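Local coordinates for flagellar hook protein FlgE (Caulobacter crescentus CB15, PDB 5AY6) that forms the flagellar hook, a universal joint that probably passes rotation from the motor to the filament, at residues 244-249 with 263-268. Numbering follows the deposited sequence.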
ATOM      1  N   THR A 244       0.218  -4.483 -20.129  1.00  8.00           N
ATOM      2  CA  THR A 244       0.342  -3.946 -21.476  1.00 10.80           C
ATOM      3  C   THR A 244       0.685  -2.463 -21.405  1.00 11.81           C
ATOM      4  O   THR A 244      -0.042  -1.682 -20.798  1.00 13.62           O
ATOM      5  CB  THR A 244      -0.953  -4.125 -22.305  1.00 13.55           C
ATOM      6  OG1 THR A 244      -1.268  -5.517 -22.423  1.00 11.16           O
ATOM      7  CG2 THR A 244      -0.777  -3.542 -23.700  1.00  9.66           C
ATOM      8  N   ILE A 245       1.805  -2.087 -22.008  1.00 11.24           N
ATOM      9  CA  ILE A 245       2.164  -0.683 -22.154  1.00  6.72           C
ATOM     10  C   ILE A 245       1.868  -0.283 -23.594  1.00 12.74           C
ATOM     11  O   ILE A 245       2.364  -0.915 -24.525  1.00 12.35           O
ATOM     12  CB  ILE A 245       3.645  -0.427 -21.815  1.00 10.58           C
ATOM     13  CG1 ILE A 245       3.950  -0.902 -20.395  1.00 10.84           C
ATOM     14  CG2 ILE A 245       3.971   1.052 -21.964  1.00 13.65           C
ATOM     15  CD1 ILE A 245       5.397  -0.735 -19.984  1.00 13.14           C
ATOM     16  N   LYS A 246       1.041   0.741 -23.781  1.00  9.98           N
ATOM     17  CA  LYS A 246       0.598   1.091 -25.128  1.00  8.78           C
ATOM     18  C   LYS A 246       1.700   1.765 -25.918  1.00  9.89           C
ATOM     19  O   LYS A 246       2.640   2.315 -25.345  1.00 14.03           O
ATOM     20  CB  LYS A 246      -0.639   1.991 -25.076  1.00  7.66           C
ATOM     21  CG  LYS A 246      -1.767   1.425 -24.236  1.00 10.01           C
ATOM     22  CD  LYS A 246      -2.229   0.062 -24.737  1.00 10.57           C
ATOM     23  CE  LYS A 246      -3.299   0.199 -25.810  1.00 15.19           C
ATOM     24  NZ  LYS A 246      -3.831  -1.131 -26.230  1.00 14.46           N
ATOM     25  N   SER A 247       1.565   1.707 -27.241  1.00  9.18           N
ATOM     26  CA  SER A 247       2.512   2.288 -28.177  1.00 12.02           C
ATOM     27  C   SER A 247       2.738   3.768 -27.922  1.00 12.22           C
ATOM     28  O   SER A 247       1.872   4.450 -27.378  1.00 12.76           O
ATOM     29  CB  SER A 247       2.004   2.091 -29.611  1.00 13.26           C
ATOM     30  OG  SER A 247       2.854   2.707 -30.561  1.00 17.08           O
ATOM     31  N   SER A 248       3.908   4.261 -28.309  1.00 10.35           N
ATOM     32  CA  SER A 248       4.109   5.694 -28.385  1.00 12.56           C
ATOM     33  C   SER A 248       2.985   6.253 -29.245  1.00 14.89           C
ATOM     34  O   SER A 248       2.638   5.667 -30.269  1.00 12.20           O
ATOM     35  CB  SER A 248       5.478   6.033 -28.974  1.00 13.73           C
ATOM     36  OG  SER A 248       6.527   5.587 -28.130  1.00 15.80           O
ATOM     37  N   GLY A 249       2.380   7.348 -28.798  1.00 14.32           N
ATOM     38  CA  GLY A 249       1.343   7.999 -29.575  1.00 15.32           C
ATOM     39  C   GLY A 249      -0.034   7.364 -29.513  1.00 17.13           C
ATOM     40  O   GLY A 249      -0.944   7.815 -30.209  1.00 10.27           O
ATOM     41  N   PRO A 263      -9.058   5.016 -16.888  1.00 15.10           N
ATOM     42  CA  PRO A 263      -7.916   5.896 -16.636  1.00  9.10           C
ATOM     43  C   PRO A 263      -6.885   5.677 -17.730  1.00  8.55           C
ATOM     44  O   PRO A 263      -6.746   4.543 -18.200  1.00 12.66           O
ATOM     45  CB  PRO A 263      -7.399   5.436 -15.269  1.00 15.53           C
ATOM     46  CG  PRO A 263      -8.567   4.772 -14.627  1.00 19.03           C
ATOM     47  CD  PRO A 263      -9.323   4.120 -15.750  1.00 12.78           C
ATOM     48  N   THR A 264      -6.217   6.739 -18.164  1.00  8.70           N
ATOM     49  CA  THR A 264      -5.283   6.622 -19.269  1.00  6.98           C
ATOM     50  C   THR A 264      -4.263   5.552 -18.937  1.00  9.04           C
ATOM     51  O   THR A 264      -3.569   5.652 -17.923  1.00  8.27           O
ATOM     52  CB  THR A 264      -4.571   7.944 -19.559  1.00  8.69           C
ATOM     53  OG1 THR A 264      -5.546   8.957 -19.844  1.00 10.74           O
ATOM     54  CG2 THR A 264      -3.653   7.782 -20.753  1.00 10.03           C
ATOM     55  N   PRO A 265      -4.198   4.503 -19.773  1.00 10.23           N
ATOM     56  CA  PRO A 265      -3.290   3.380 -19.524  1.00 12.02           C
ATOM     57  C   PRO A 265      -1.837   3.795 -19.678  1.00 13.50           C
ATOM     58  O   PRO A 265      -1.566   4.819 -20.311  1.00 10.50           O
ATOM     59  CB  PRO A 265      -3.684   2.364 -20.603  1.00  9.19           C
ATOM     60  CG  PRO A 265      -4.219   3.206 -21.719  1.00 12.92           C
ATOM     61  CD  PRO A 265      -4.964   4.323 -21.019  1.00 11.16           C
ATOM     62  N   PRO A 266      -0.912   3.014 -19.099  1.00 11.09           N
ATOM     63  CA  PRO A 266       0.515   3.247 -19.326  1.00  7.82           C
ATOM     64  C   PRO A 266       0.812   3.279 -20.815  1.00 10.50           C
ATOM     65  O   PRO A 266       0.466   2.345 -21.541  1.00  9.22           O
ATOM     66  CB  PRO A 266       1.188   2.045 -18.641  1.00 10.47           C
ATOM     67  CG  PRO A 266       0.104   1.021 -18.503  1.00 10.34           C
ATOM     68  CD  PRO A 266      -1.148   1.813 -18.284  1.00  6.51           C
ATOM     69  N   THR A 267       1.422   4.370 -21.261  1.00  8.97           N
ATOM     70  CA  THR A 267       1.675   4.611 -22.672  1.00  8.95           C
ATOM     71  C   THR A 267       3.117   5.093 -22.827  1.00  9.30           C
ATOM     72  O   THR A 267       3.521   6.022 -22.139  1.00  9.01           O
ATOM     73  CB  THR A 267       0.692   5.666 -23.238  1.00 12.62           C
ATOM     74  OG1 THR A 267      -0.663   5.272 -22.968  1.00 10.40           O
ATOM     75  CG2 THR A 267       0.885   5.849 -24.734  1.00 10.03           C
ATOM     76  N   TRP A 268       3.886   4.453 -23.708  1.00 11.16           N
ATOM     77  CA  TRP A 268       5.286   4.817 -23.939  1.00 10.97           C
ATOM     78  C   TRP A 268       5.429   6.289 -24.320  1.00 10.80           C
ATOM     79  O   TRP A 268       4.608   6.830 -25.057  1.00 13.40           O
ATOM     80  CB  TRP A 268       5.905   3.960 -25.050  1.00 11.42           C
ATOM     81  CG  TRP A 268       6.146   2.518 -24.718  1.00 10.10           C
ATOM     82  CD1 TRP A 268       5.682   1.430 -25.407  1.00  9.50           C
ATOM     83  CD2 TRP A 268       6.926   2.001 -23.636  1.00  9.77           C
ATOM     84  NE1 TRP A 268       6.122   0.271 -24.817  1.00 13.62           N
ATOM     85  CE2 TRP A 268       6.893   0.593 -23.725  1.00 10.70           C
ATOM     86  CE3 TRP A 268       7.655   2.589 -22.594  1.00 12.28           C
ATOM     87  CZ2 TRP A 268       7.547  -0.236 -22.818  1.00 11.70           C
ATOM     88  CZ3 TRP A 268       8.309   1.763 -21.690  1.00  9.02           C
ATOM     89  CH2 TRP A 268       8.249   0.367 -21.810  1.00 16.67           C
TER
HETATM   90  O   HOH W   1       3.132   8.550 -26.414  1.00 12.82           O
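A single parallel beta bridge pairs K246 with T267. It joins the end of strand 242-245, an outermost strand of its mixed sheet in this chain, to the loop that returns before strand 277-291, within the FlaE D2 family region of this hook fragment. K246 takes part in both backbone bonds, as donor in one and acceptor in the other. Its N donates to P266 O at 2.8 Å, and its O accepts W268 N at 3.0 Å; both are nearly straight, 169° and 175° at the hydrogen.

Beside the bridge, I245 lies across one face of the W268 indole. Its CG2, anti to the backbone N, sits 3.5 Å from the centroid of the five-membered ring, a CH-pi contact. I245 CD1 reaches the six-membered ring, 3.6 Å from W268 CH2. The same isoleucine also touches I215 of strand 214-222, and W268 meets I274 and Q277.

The K246 side chain crosses P265 obliquely, its CG 3.9 Å from P265 CG. It then bends away, and NZ forms a salt bridge with E276. T267 OG1 turns back to bond P265 O from above the carbonyl plane, while T267 CG2 packs tightly against S247 O. S248 OG passes near W268 CB but bonds A269 O and I274 N. Past the bridge, one water accepts from G249 N at 2.8 Å and donates to W268 O at 2.6 Å.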